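Local atomic coordinates of inositol-1-monophosphatase (Mycobacterium tuberculosis, PDB entry 2Q74), a protein that probably hydrolyses inositol 1-phosphate to free myo-inositol and phosphate, with magnesium as its cofactor. Residues I116-G124 / G134-R142; A225-C236 / A260-A268. All coordinates share one frame; numbering follows the deposited sequence.

Interaction 1 of 2, residues I116-G124 / G134-R142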
ATOM      1  N   ILE A 116       2.458   2.712  -8.323  1.00 56.27           N
ATOM      2  CA  ILE A 116       2.387   2.307  -6.938  1.00 55.74           C
ATOM      3  C   ILE A 116       3.154   0.970  -6.826  1.00 55.72           C
ATOM      4  O   ILE A 116       2.777  -0.005  -7.469  1.00 55.63           O
ATOM      5  CB  ILE A 116       0.918   2.159  -6.468  1.00 55.74           C
ATOM      6  CG1 ILE A 116       0.190   3.511  -6.627  1.00 54.86           C
ATOM      7  CG2 ILE A 116       0.857   1.616  -5.025  1.00 53.73           C
ATOM      8  CD1 ILE A 116      -1.283   3.431  -6.353  1.00 54.93           C
ATOM      9  N   PRO A 117       4.241   0.930  -6.030  1.00 55.33           N
ATOM     10  CA  PRO A 117       5.101  -0.250  -5.972  1.00 54.46           C
ATOM     11  C   PRO A 117       4.438  -1.381  -5.256  1.00 54.40           C
ATOM     12  O   PRO A 117       4.825  -1.740  -4.142  1.00 55.55           O
ATOM     13  CB  PRO A 117       6.314   0.230  -5.180  1.00 54.14           C
ATOM     14  CG  PRO A 117       5.765   1.293  -4.325  1.00 55.31           C
ATOM     15  CD  PRO A 117       4.761   2.010  -5.167  1.00 55.68           C
ATOM     16  N   ALA A 118       3.459  -1.962  -5.925  1.00 53.61           N
ATOM     17  CA  ALA A 118       2.712  -3.040  -5.390  1.00 53.15           C
ATOM     18  C   ALA A 118       2.071  -3.744  -6.577  1.00 53.17           C
ATOM     19  O   ALA A 118       0.828  -3.761  -6.717  1.00 53.50           O
ATOM     20  CB  ALA A 118       1.654  -2.506  -4.431  1.00 53.07           C
ATOM     21  N   TYR A 119       2.925  -4.298  -7.440  1.00 52.82           N
ATOM     22  CA  TYR A 119       2.476  -5.259  -8.450  1.00 52.50           C
ATOM     23  C   TYR A 119       3.387  -6.455  -8.413  1.00 52.50           C
ATOM     24  O   TYR A 119       4.536  -6.339  -7.986  1.00 53.29           O
ATOM     25  CB  TYR A 119       2.473  -4.641  -9.833  1.00 52.71           C
ATOM     26  CG  TYR A 119       3.598  -3.693 -10.081  1.00 53.31           C
ATOM     27  CD1 TYR A 119       4.762  -4.089 -10.734  1.00 53.92           C
ATOM     28  CD2 TYR A 119       3.492  -2.384  -9.666  1.00 54.62           C
ATOM     29  CE1 TYR A 119       5.792  -3.164 -10.961  1.00 55.03           C
ATOM     30  CE2 TYR A 119       4.476  -1.487  -9.890  1.00 55.12           C
ATOM     31  CZ  TYR A 119       5.632  -1.859 -10.527  1.00 54.74           C
ATOM     32  OH  TYR A 119       6.599  -0.879 -10.736  1.00 55.75           O
ATOM     33  N   ALA A 120       2.905  -7.599  -8.891  1.00 52.44           N
ATOM     34  CA  ALA A 120       3.653  -8.852  -8.720  1.00 51.85           C
ATOM     35  C   ALA A 120       3.537  -9.838  -9.891  1.00 52.07           C
ATOM     36  O   ALA A 120       2.573  -9.854 -10.641  1.00 52.20           O
ATOM     37  CB  ALA A 120       3.206  -9.513  -7.463  1.00 51.06           C
ATOM     38  N   VAL A 121       4.557 -10.665 -10.028  1.00 53.00           N
ATOM     39  CA  VAL A 121       4.517 -11.801 -10.919  1.00 53.55           C
ATOM     40  C   VAL A 121       4.131 -13.007 -10.046  1.00 54.35           C
ATOM     41  O   VAL A 121       4.750 -13.228  -9.006  1.00 54.59           O
ATOM     42  CB  VAL A 121       5.894 -12.032 -11.552  1.00 53.39           C
ATOM     43  CG1 VAL A 121       5.844 -13.238 -12.479  1.00 53.16           C
ATOM     44  CG2 VAL A 121       6.374 -10.763 -12.277  1.00 52.43           C
ATOM     45  N   SER A 122       3.113 -13.757 -10.462  1.00 55.55           N
ATOM     46  CA  SER A 122       2.649 -14.944  -9.738  1.00 56.81           C
ATOM     47  C   SER A 122       2.781 -16.180 -10.622  1.00 57.83           C
ATOM     48  O   SER A 122       2.270 -16.181 -11.739  1.00 57.31           O
ATOM     49  CB  SER A 122       1.188 -14.776  -9.323  1.00 56.89           C
ATOM     50  OG  SER A 122       0.736 -15.856  -8.525  1.00 58.03           O
ATOM     51  N   ILE A 123       3.470 -17.213 -10.108  1.00 59.20           N
ATOM     52  CA  ILE A 123       3.708 -18.478 -10.809  1.00 60.37           C
ATOM     53  C   ILE A 123       3.270 -19.631  -9.875  1.00 61.07           C
ATOM     54  O   ILE A 123       3.895 -19.873  -8.843  1.00 61.20           O
ATOM     55  CB  ILE A 123       5.203 -18.711 -11.133  1.00 60.60           C
ATOM     56  CG1 ILE A 123       5.886 -17.473 -11.717  1.00 62.36           C
ATOM     57  CG2 ILE A 123       5.353 -19.895 -12.067  1.00 61.18           C
ATOM     58  CD1 ILE A 123       5.672 -17.253 -13.198  1.00 64.29           C
ATOM     59  N   GLY A 124       2.218 -20.346 -10.242  1.00 61.66           N
ATOM     60  CA  GLY A 124       1.779 -21.497  -9.472  1.00 62.56           C
ATOM     61  C   GLY A 124       1.953 -22.804 -10.236  1.00 63.18           C
ATOM     62  O   GLY A 124       1.740 -22.847 -11.451  1.00 63.35           O
ATOM     63  N   GLY A 134       4.778 -22.752  -5.676  1.00 62.77           N
ATOM     64  CA  GLY A 134       4.441 -21.416  -6.131  1.00 61.55           C
ATOM     65  C   GLY A 134       5.469 -20.366  -5.801  1.00 60.00           C
ATOM     66  O   GLY A 134       6.295 -20.554  -4.917  1.00 59.90           O
ATOM     67  N   ALA A 135       5.407 -19.251  -6.516  1.00 58.21           N
ATOM     68  CA  ALA A 135       6.339 -18.142  -6.264  1.00 57.06           C
ATOM     69  C   ALA A 135       5.695 -16.845  -6.664  1.00 55.87           C
ATOM     70  O   ALA A 135       5.124 -16.753  -7.759  1.00 56.81           O
ATOM     71  CB  ALA A 135       7.641 -18.340  -7.027  1.00 56.40           C
ATOM     72  N   VAL A 136       5.751 -15.849  -5.785  1.00 54.42           N
ATOM     73  CA  VAL A 136       5.239 -14.507  -6.122  1.00 53.17           C
ATOM     74  C   VAL A 136       6.370 -13.532  -5.974  1.00 52.76           C
ATOM     75  O   VAL A 136       6.984 -13.422  -4.914  1.00 52.49           O
ATOM     76  CB  VAL A 136       4.084 -14.039  -5.183  1.00 53.03           C
ATOM     77  CG1 VAL A 136       3.653 -12.577  -5.517  1.00 52.57           C
ATOM     78  CG2 VAL A 136       2.898 -14.986  -5.240  1.00 51.10           C
ATOM     79  N   ALA A 137       6.648 -12.812  -7.041  1.00 53.04           N
ATOM     80  CA  ALA A 137       7.766 -11.855  -7.048  1.00 52.97           C
ATOM     81  C   ALA A 137       7.169 -10.496  -6.859  1.00 53.21           C
ATOM     82  O   ALA A 137       6.348 -10.107  -7.661  1.00 53.71           O
ATOM     83  CB  ALA A 137       8.515 -11.907  -8.365  1.00 52.12           C
ATOM     84  N   ASP A 138       7.569  -9.801  -5.800  1.00 54.00           N
ATOM     85  CA  ASP A 138       7.227  -8.396  -5.570  1.00 54.94           C
ATOM     86  C   ASP A 138       8.212  -7.561  -6.383  1.00 55.40           C
ATOM     87  O   ASP A 138       9.331  -7.275  -5.939  1.00 55.71           O
ATOM     88  CB  ASP A 138       7.327  -8.062  -4.062  1.00 55.68           C
ATOM     89  CG  ASP A 138       6.888  -6.615  -3.717  1.00 58.40           C
ATOM     90  OD1 ASP A 138       6.856  -5.733  -4.604  1.00 60.62           O
ATOM     91  OD2 ASP A 138       6.603  -6.366  -2.510  1.00 62.59           O
ATOM     92  N   VAL A 139       7.771  -7.156  -7.569  1.00 55.47           N
ATOM     93  CA  VAL A 139       8.637  -6.544  -8.550  1.00 55.14           C
ATOM     94  C   VAL A 139       9.386  -5.332  -7.992  1.00 55.56           C
ATOM     95  O   VAL A 139      10.616  -5.286  -8.046  1.00 55.59           O
ATOM     96  CB  VAL A 139       7.844  -6.215  -9.848  1.00 55.16           C
ATOM     97  CG1 VAL A 139       8.739  -5.566 -10.885  1.00 54.90           C
ATOM     98  CG2 VAL A 139       7.242  -7.494 -10.403  1.00 54.64           C
ATOM     99  N   ALA A 140       8.676  -4.360  -7.436  1.00 56.38           N
ATOM    100  CA  ALA A 140       9.364  -3.104  -7.056  1.00 56.71           C
ATOM    101  C   ALA A 140      10.259  -3.328  -5.825  1.00 57.15           C
ATOM    102  O   ALA A 140      11.260  -2.657  -5.653  1.00 57.26           O
ATOM    103  CB  ALA A 140       8.376  -1.974  -6.832  1.00 56.05           C
ATOM    104  N   ALA A 141       9.890  -4.280  -4.983  1.00 58.44           N
ATOM    105  CA  ALA A 141      10.642  -4.559  -3.760  1.00 59.13           C
ATOM    106  C   ALA A 141      11.893  -5.365  -4.064  1.00 60.15           C
ATOM    107  O   ALA A 141      12.814  -5.370  -3.279  1.00 60.59           O
ATOM    108  CB  ALA A 141       9.770  -5.302  -2.781  1.00 58.34           C
ATOM    109  N   ARG A 142      11.920  -6.028  -5.215  1.00 61.40           N
ATOM    110  CA  ARG A 142      12.990  -6.944  -5.597  1.00 62.35           C
ATOM    111  C   ARG A 142      13.123  -8.108  -4.639  1.00 62.04           C
ATOM    112  O   ARG A 142      14.222  -8.493  -4.249  1.00 62.38           O
ATOM    113  CB  ARG A 142      14.314  -6.192  -5.747  1.00 63.19           C
ATOM    114  CG  ARG A 142      14.305  -5.289  -6.925  1.00 66.38           C
ATOM    115  CD  ARG A 142      15.530  -4.450  -7.054  1.00 71.85           C
ATOM    116  NE  ARG A 142      15.377  -3.627  -8.246  1.00 74.89           N
ATOM    117  CZ  ARG A 142      16.128  -2.583  -8.559  1.00 77.92           C
ATOM    118  NH1 ARG A 142      17.123  -2.202  -7.760  1.00 80.10           N
ATOM    119  NH2 ARG A 142      15.881  -1.906  -9.677  1.00 78.79           N
TER
HETATM  120  O   HOH W   1       6.109  -4.434  -6.583  1.00 51.86           O

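Interaction 2 of 2, residues A225-C236 / A260-A268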
ATOM      1  N   ALA A 225      -4.915 -10.928   8.266  1.00 60.72           N
ATOM      2  CA  ALA A 225      -5.848 -11.637   7.387  1.00 60.85           C
ATOM      3  C   ALA A 225      -6.085 -10.930   6.095  1.00 61.24           C
ATOM      4  O   ALA A 225      -5.780  -9.720   5.918  1.00 62.08           O
ATOM      5  CB  ALA A 225      -7.172 -11.831   8.057  1.00 61.04           C
ATOM      6  N   TYR A 226      -6.696 -11.672   5.186  1.00 61.07           N
ATOM      7  CA  TYR A 226      -7.034 -11.118   3.885  1.00 60.95           C
ATOM      8  C   TYR A 226      -8.328 -11.713   3.398  1.00 62.12           C
ATOM      9  O   TYR A 226      -8.534 -12.900   3.519  1.00 61.22           O
ATOM     10  CB  TYR A 226      -5.911 -11.417   2.893  1.00 59.45           C
ATOM     11  CG  TYR A 226      -6.276 -11.234   1.448  1.00 56.81           C
ATOM     12  CD1 TYR A 226      -6.594  -9.963   0.945  1.00 56.48           C
ATOM     13  CD2 TYR A 226      -6.290 -12.320   0.570  1.00 54.15           C
ATOM     14  CE1 TYR A 226      -6.919  -9.768  -0.425  1.00 55.34           C
ATOM     15  CE2 TYR A 226      -6.623 -12.158  -0.783  1.00 55.19           C
ATOM     16  CZ  TYR A 226      -6.925 -10.859  -1.279  1.00 55.66           C
ATOM     17  OH  TYR A 226      -7.243 -10.705  -2.593  1.00 54.18           O
ATOM     18  N   TYR A 227      -9.184 -10.865   2.836  1.00 64.28           N
ATOM     19  CA  TYR A 227     -10.477 -11.296   2.290  1.00 65.94           C
ATOM     20  C   TYR A 227     -10.784 -10.562   0.975  1.00 66.95           C
ATOM     21  O   TYR A 227     -10.813  -9.324   0.920  1.00 66.53           O
ATOM     22  CB  TYR A 227     -11.612 -11.035   3.294  1.00 66.99           C
ATOM     23  CG  TYR A 227     -12.976 -11.009   2.652  1.00 67.64           C
ATOM     24  CD1 TYR A 227     -13.534 -12.172   2.155  1.00 70.11           C
ATOM     25  CD2 TYR A 227     -13.683  -9.829   2.493  1.00 68.78           C
ATOM     26  CE1 TYR A 227     -14.786 -12.186   1.529  1.00 70.98           C
ATOM     27  CE2 TYR A 227     -14.936  -9.813   1.862  1.00 70.42           C
ATOM     28  CZ  TYR A 227     -15.493 -11.019   1.384  1.00 71.00           C
ATOM     29  OH  TYR A 227     -16.736 -11.107   0.752  1.00 70.00           O
ATOM     30  N   GLU A 228     -11.034 -11.346  -0.070  1.00 68.45           N
ATOM     31  CA  GLU A 228     -11.511 -10.807  -1.327  1.00 69.74           C
ATOM     32  C   GLU A 228     -12.517 -11.720  -2.026  1.00 70.79           C
ATOM     33  O   GLU A 228     -12.342 -12.933  -2.094  1.00 70.74           O
ATOM     34  CB  GLU A 228     -10.349 -10.503  -2.271  1.00 69.99           C
ATOM     35  CG  GLU A 228     -10.758  -9.573  -3.408  1.00 70.11           C
ATOM     36  CD  GLU A 228      -9.616  -9.120  -4.245  1.00 70.60           C
ATOM     37  OE1 GLU A 228      -8.511  -8.907  -3.704  1.00 71.20           O
ATOM     38  OE2 GLU A 228      -9.828  -8.975  -5.469  1.00 72.72           O
ATOM     39  N   HIS A 229     -13.553 -11.091  -2.567  1.00 72.34           N
ATOM     40  CA  HIS A 229     -14.609 -11.761  -3.302  1.00 73.69           C
ATOM     41  C   HIS A 229     -14.441 -11.548  -4.808  1.00 73.69           C
ATOM     42  O   HIS A 229     -14.710 -10.461  -5.314  1.00 73.85           O
ATOM     43  CB  HIS A 229     -15.958 -11.203  -2.856  1.00 74.56           C
ATOM     44  CG  HIS A 229     -17.124 -11.978  -3.366  1.00 76.95           C
ATOM     45  ND1 HIS A 229     -17.540 -13.156  -2.784  1.00 79.07           N
ATOM     46  CD2 HIS A 229     -17.970 -11.744  -4.397  1.00 79.20           C
ATOM     47  CE1 HIS A 229     -18.591 -13.618  -3.441  1.00 79.58           C
ATOM     48  NE2 HIS A 229     -18.873 -12.777  -4.421  1.00 79.77           N
ATOM     49  N   GLY A 230     -13.989 -12.583  -5.514  1.00 73.58           N
ATOM     50  CA  GLY A 230     -13.874 -12.542  -6.973  1.00 73.69           C
ATOM     51  C   GLY A 230     -12.451 -12.423  -7.487  1.00 73.79           C
ATOM     52  O   GLY A 230     -12.125 -11.501  -8.230  1.00 73.96           O
ATOM     53  N   VAL A 231     -11.611 -13.380  -7.119  1.00 73.79           N
ATOM     54  CA  VAL A 231     -10.207 -13.355  -7.482  1.00 73.88           C
ATOM     55  C   VAL A 231      -9.935 -14.458  -8.492  1.00 73.77           C
ATOM     56  O   VAL A 231     -10.242 -15.620  -8.246  1.00 74.20           O
ATOM     57  CB  VAL A 231      -9.315 -13.566  -6.234  1.00 74.02           C
ATOM     58  CG1 VAL A 231      -7.832 -13.542  -6.614  1.00 73.85           C
ATOM     59  CG2 VAL A 231      -9.619 -12.516  -5.177  1.00 74.19           C
ATOM     60  N   GLN A 232      -9.348 -14.105  -9.625  1.00 73.48           N
ATOM     61  CA  GLN A 232      -8.988 -15.103 -10.621  1.00 73.29           C
ATOM     62  C   GLN A 232      -8.018 -16.118 -10.020  1.00 72.03           C
ATOM     63  O   GLN A 232      -7.296 -15.787  -9.100  1.00 71.50           O
ATOM     64  CB  GLN A 232      -8.355 -14.412 -11.838  1.00 73.75           C
ATOM     65  CG  GLN A 232      -9.273 -13.452 -12.565  1.00 75.57           C
ATOM     66  CD  GLN A 232     -10.558 -14.107 -13.025  1.00 78.49           C
ATOM     67  OE1 GLN A 232     -11.595 -13.446 -13.148  1.00 80.47           O
ATOM     68  NE2 GLN A 232     -10.509 -15.422 -13.261  1.00 79.50           N
ATOM     69  N   VAL A 233      -8.010 -17.335 -10.555  1.00 71.02           N
ATOM     70  CA  VAL A 233      -7.137 -18.407 -10.069  1.00 70.29           C
ATOM     71  C   VAL A 233      -5.648 -18.084 -10.189  1.00 69.63           C
ATOM     72  O   VAL A 233      -4.855 -18.397  -9.305  1.00 69.54           O
ATOM     73  CB  VAL A 233      -7.413 -19.735 -10.815  1.00 70.34           C
ATOM     74  CG1 VAL A 233      -6.569 -20.865 -10.225  1.00 70.13           C
ATOM     75  CG2 VAL A 233      -8.897 -20.086 -10.736  1.00 70.36           C
ATOM     76  N   TRP A 234      -5.276 -17.430 -11.279  1.00 69.12           N
ATOM     77  CA  TRP A 234      -3.878 -17.093 -11.538  1.00 68.63           C
ATOM     78  C   TRP A 234      -3.305 -15.979 -10.651  1.00 67.24           C
ATOM     79  O   TRP A 234      -2.080 -15.734 -10.657  1.00 66.58           O
ATOM     80  CB  TRP A 234      -3.676 -16.754 -13.012  1.00 70.23           C
ATOM     81  CG  TRP A 234      -4.609 -15.764 -13.527  1.00 71.64           C
ATOM     82  CD1 TRP A 234      -4.622 -14.424 -13.251  1.00 73.77           C
ATOM     83  CD2 TRP A 234      -5.679 -15.995 -14.446  1.00 73.49           C
ATOM     84  NE1 TRP A 234      -5.641 -13.799 -13.945  1.00 74.11           N
ATOM     85  CE2 TRP A 234      -6.308 -14.742 -14.684  1.00 74.16           C
ATOM     86  CE3 TRP A 234      -6.172 -17.135 -15.094  1.00 74.43           C
ATOM     87  CZ2 TRP A 234      -7.408 -14.602 -15.530  1.00 73.88           C
ATOM     88  CZ3 TRP A 234      -7.268 -16.994 -15.948  1.00 74.23           C
ATOM     89  CH2 TRP A 234      -7.874 -15.732 -16.152  1.00 73.79           C
ATOM     90  N   ASP A 235      -4.169 -15.322  -9.881  1.00 65.62           N
ATOM     91  CA  ASP A 235      -3.722 -14.325  -8.930  1.00 64.92           C
ATOM     92  C   ASP A 235      -3.689 -14.809  -7.496  1.00 64.78           C
ATOM     93  O   ASP A 235      -3.079 -14.166  -6.636  1.00 64.93           O
ATOM     94  CB  ASP A 235      -4.580 -13.079  -9.031  1.00 64.69           C
ATOM     95  CG  ASP A 235      -4.328 -12.310 -10.311  1.00 64.92           C
ATOM     96  OD1 ASP A 235      -3.177 -12.353 -10.810  1.00 65.96           O
ATOM     97  OD2 ASP A 235      -5.267 -11.671 -10.827  1.00 64.52           O
ATOM     98  N   CYS A 236      -4.313 -15.934  -7.203  1.00 64.59           N
ATOM     99  CA  CYS A 236      -4.295 -16.392  -5.831  1.00 65.08           C
ATOM    100  C   CYS A 236      -3.671 -17.775  -5.617  1.00 64.84           C
ATOM    101  O   CYS A 236      -3.288 -18.102  -4.499  1.00 64.84           O
ATOM    102  CB  CYS A 236      -5.700 -16.305  -5.255  1.00 65.07           C
ATOM    103  SG  CYS A 236      -6.919 -17.214  -6.197  1.00 67.95           S
ATOM    104  N   ALA A 260     -16.684 -15.704 -12.825  1.00 84.90           N
ATOM    105  CA  ALA A 260     -15.846 -16.910 -12.852  1.00 84.49           C
ATOM    106  C   ALA A 260     -14.704 -16.969 -11.806  1.00 84.37           C
ATOM    107  O   ALA A 260     -14.007 -17.996 -11.735  1.00 84.97           O
ATOM    108  CB  ALA A 260     -15.265 -17.114 -14.258  1.00 84.73           C
ATOM    109  N   GLY A 261     -14.508 -15.901 -11.009  1.00 83.20           N
ATOM    110  CA  GLY A 261     -13.442 -15.849  -9.993  1.00 82.17           C
ATOM    111  C   GLY A 261     -13.707 -16.697  -8.751  1.00 80.72           C
ATOM    112  O   GLY A 261     -14.644 -17.498  -8.722  1.00 81.11           O
ATOM    113  N   LEU A 262     -12.872 -16.526  -7.728  1.00 78.84           N
ATOM    114  CA  LEU A 262     -13.008 -17.253  -6.466  1.00 77.28           C
ATOM    115  C   LEU A 262     -13.179 -16.322  -5.269  1.00 76.19           C
ATOM    116  O   LEU A 262     -12.884 -15.134  -5.335  1.00 75.72           O
ATOM    117  CB  LEU A 262     -11.789 -18.141  -6.213  1.00 77.02           C
ATOM    118  CG  LEU A 262     -11.416 -19.157  -7.291  1.00 76.75           C
ATOM    119  CD1 LEU A 262     -10.262 -20.003  -6.814  1.00 76.38           C
ATOM    120  CD2 LEU A 262     -12.576 -20.049  -7.662  1.00 76.36           C
ATOM    121  N   VAL A 263     -13.674 -16.893  -4.174  1.00 75.08           N
ATOM    122  CA  VAL A 263     -13.735 -16.209  -2.900  1.00 74.00           C
ATOM    123  C   VAL A 263     -12.573 -16.715  -2.079  1.00 72.65           C
ATOM    124  O   VAL A 263     -12.441 -17.919  -1.870  1.00 72.70           O
ATOM    125  CB  VAL A 263     -15.035 -16.496  -2.169  1.00 74.21           C
ATOM    126  CG1 VAL A 263     -15.024 -15.854  -0.787  1.00 74.35           C
ATOM    127  CG2 VAL A 263     -16.203 -15.998  -2.992  1.00 74.29           C
ATOM    128  N   VAL A 264     -11.734 -15.788  -1.624  1.00 70.92           N
ATOM    129  CA  VAL A 264     -10.516 -16.122  -0.908  1.00 69.55           C
ATOM    130  C   VAL A 264     -10.573 -15.551   0.484  1.00 68.62           C
ATOM    131  O   VAL A 264     -10.852 -14.340   0.654  1.00 68.20           O
ATOM    132  CB  VAL A 264      -9.268 -15.528  -1.598  1.00 69.76           C
ATOM    133  CG1 VAL A 264      -7.990 -16.000  -0.893  1.00 68.78           C
ATOM    134  CG2 VAL A 264      -9.248 -15.878  -3.082  1.00 69.18           C
ATOM    135  N   VAL A 265     -10.323 -16.420   1.468  1.00 67.41           N
ATOM    136  CA  VAL A 265     -10.102 -15.996   2.845  1.00 66.98           C
ATOM    137  C   VAL A 265      -8.784 -16.589   3.335  1.00 66.72           C
ATOM    138  O   VAL A 265      -8.531 -17.780   3.187  1.00 66.94           O
ATOM    139  CB  VAL A 265     -11.257 -16.377   3.763  1.00 67.11           C
ATOM    140  CG1 VAL A 265     -10.991 -15.866   5.174  1.00 66.81           C
ATOM    141  CG2 VAL A 265     -12.558 -15.803   3.234  1.00 66.95           C
ATOM    142  N   ALA A 266      -7.918 -15.736   3.862  1.00 66.47           N
ATOM    143  CA  ALA A 266      -6.639 -16.163   4.412  1.00 66.15           C
ATOM    144  C   ALA A 266      -6.406 -15.427   5.724  1.00 65.90           C
ATOM    145  O   ALA A 266      -6.477 -14.217   5.766  1.00 66.36           O
ATOM    146  CB  ALA A 266      -5.533 -15.883   3.434  1.00 66.16           C
ATOM    147  N   ALA A 267      -6.143 -16.151   6.799  1.00 65.77           N
ATOM    148  CA  ALA A 267      -6.051 -15.524   8.110  1.00 66.01           C
ATOM    149  C   ALA A 267      -5.107 -16.280   9.025  1.00 66.46           C
ATOM    150  O   ALA A 267      -4.957 -17.503   8.906  1.00 66.85           O
ATOM    151  CB  ALA A 267      -7.435 -15.463   8.742  1.00 65.57           C
ATOM    152  N   ALA A 268      -4.480 -15.560   9.950  1.00 66.72           N
ATOM    153  CA  ALA A 268      -3.763 -16.208  11.019  1.00 67.16           C
ATOM    154  C   ALA A 268      -4.743 -17.157  11.732  1.00 67.84           C
ATOM    155  O   ALA A 268      -5.913 -16.831  11.906  1.00 67.68           O
ATOM    156  CB  ALA A 268      -3.194 -15.199  11.965  1.00 66.90           C
TER

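Interaction 1 of 2, residues I116-G124 / G134-R142
Val121 and Ala137 face each other as a hydrogen-bonded antiparallel pair: Ala137 N donates a hydrogen bond to Val121 O at 2.8 Å, and Val121 N returns a bond to Ala137 O. Ile123 and Ala135 repeat the exchange two residues further along, so these two strands of a beta hairpin run evenly paired. Between the pairs, Val136 stands beside Ser122 and puts CG1 alongside Ala120 CB at 3.7 Å.

Past the last ladder pair, Ala120 with Asp138, Val139 packs between Tyr119 and Val121. Its CG2 branch, anti to its own carbonyl carbon, meets Val121 CG2 at 3.9 Å. Its CG1 lies obliquely against the Tyr119 ring, 3.8 Å from CE1, the two side chains crossing at about a right angle. Val139 N reaches Tyr119 O only weakly, and a water bridges the same place: it donates to Tyr119 O (2.8 Å) and to Asp138 OD1, accepts from Ala140 N (2.7 Å), and sits over the centre of the Tyr119 ring. Asp138 brings its carboxylate there with CG anti to the backbone N (chi1 -176°). Ala140 CB then touches CB of Pro117, the central residue of an inverse gamma turn.

Farther out, Val121, Ala135 and Ala137 pack on helix 8-33, whereas Ala120 and Val136 meet helix 211-220. Phe112 meets the Tyr119 ring edge-to-face. Ser122 is backbone-bonded to Asp104, a magnesium ligand by similarity. The paired strands are thus joined through main chain and small apolar groups, while beyond the ladder a bridging water, one weak backbone bond and apolar contacts join the chains; OD1, accepting from that water and weakly from Ala141 N, is consistent with an ionised Asp138.

Interaction 2 of 2, residues A225-C236 / A260-A268
Leu262 O accepts two hydrogen bonds, from Gly230 N and Val231 N, each 2.8 Å away. This is a G1 beta bulge in an antiparallel strand pair, placed where strand 225-231 turns its corner. Val231 N approaches on a lone pair in the carbonyl plane, Gly230 N from above the plane. Gly230 has a positive phi (106°), as expected for the first residue of this bulge. Leu262 N completes the corner by donating to Val231 O.

Away from the bulge the ladder is regular: Val264 N points almost straight at Glu228 O (3.0 Å, 179° at the hydrogen), Glu228 N donates back to Val264 O, and Tyr226 and Ala266 likewise bond in both directions. The two strands lie inside a five-stranded mixed sheet of the alpha-beta-alpha-beta-alpha sandwich.

Packing follows both sides. Val265 CG2 comes to the edge of the Tyr227 ring, 3.9 Å from CD1, and helix 272-280 covers them; Tyr227 OH itself bonds to Gly284 O. On the Tyr226 side lies helix 211-220, and Tyr226 OH donates to Glu228 OE1. Beyond the corner the chain enters helix 233-245, carrying Asp235, which by similarity binds magnesium and substrate. Val264 serves both regions with its two methyls: CG1 lies 4.1 Å from Tyr226 CE2, while CG2, anti to the carbonyl carbon, approaches Val231 CB at 3.9 Å and Cys236 SG at 4.1 Å.

In the fold
From the N terminus, helix 8-33 comes first and later backs one side of interaction 1. That contact closes the short hairpin loop between strands 120-127 and 130-138, in the middle of the seven-stranded sheet. The chain then builds the rest of that sheet and crosses into the five-stranded one. There interaction 2 closes a longer loop, through helix 233-245 and edge strand 249-252, before helix 272-280. The two loops follow in series, neither nested nor crossed, with centres about 16 Å apart. They meet where Ser122 OG packs against the backbone O of Trp234, so the first sheet meets the start of helix 233-245 near Asp104 and Asp235, both probable magnesium ligands.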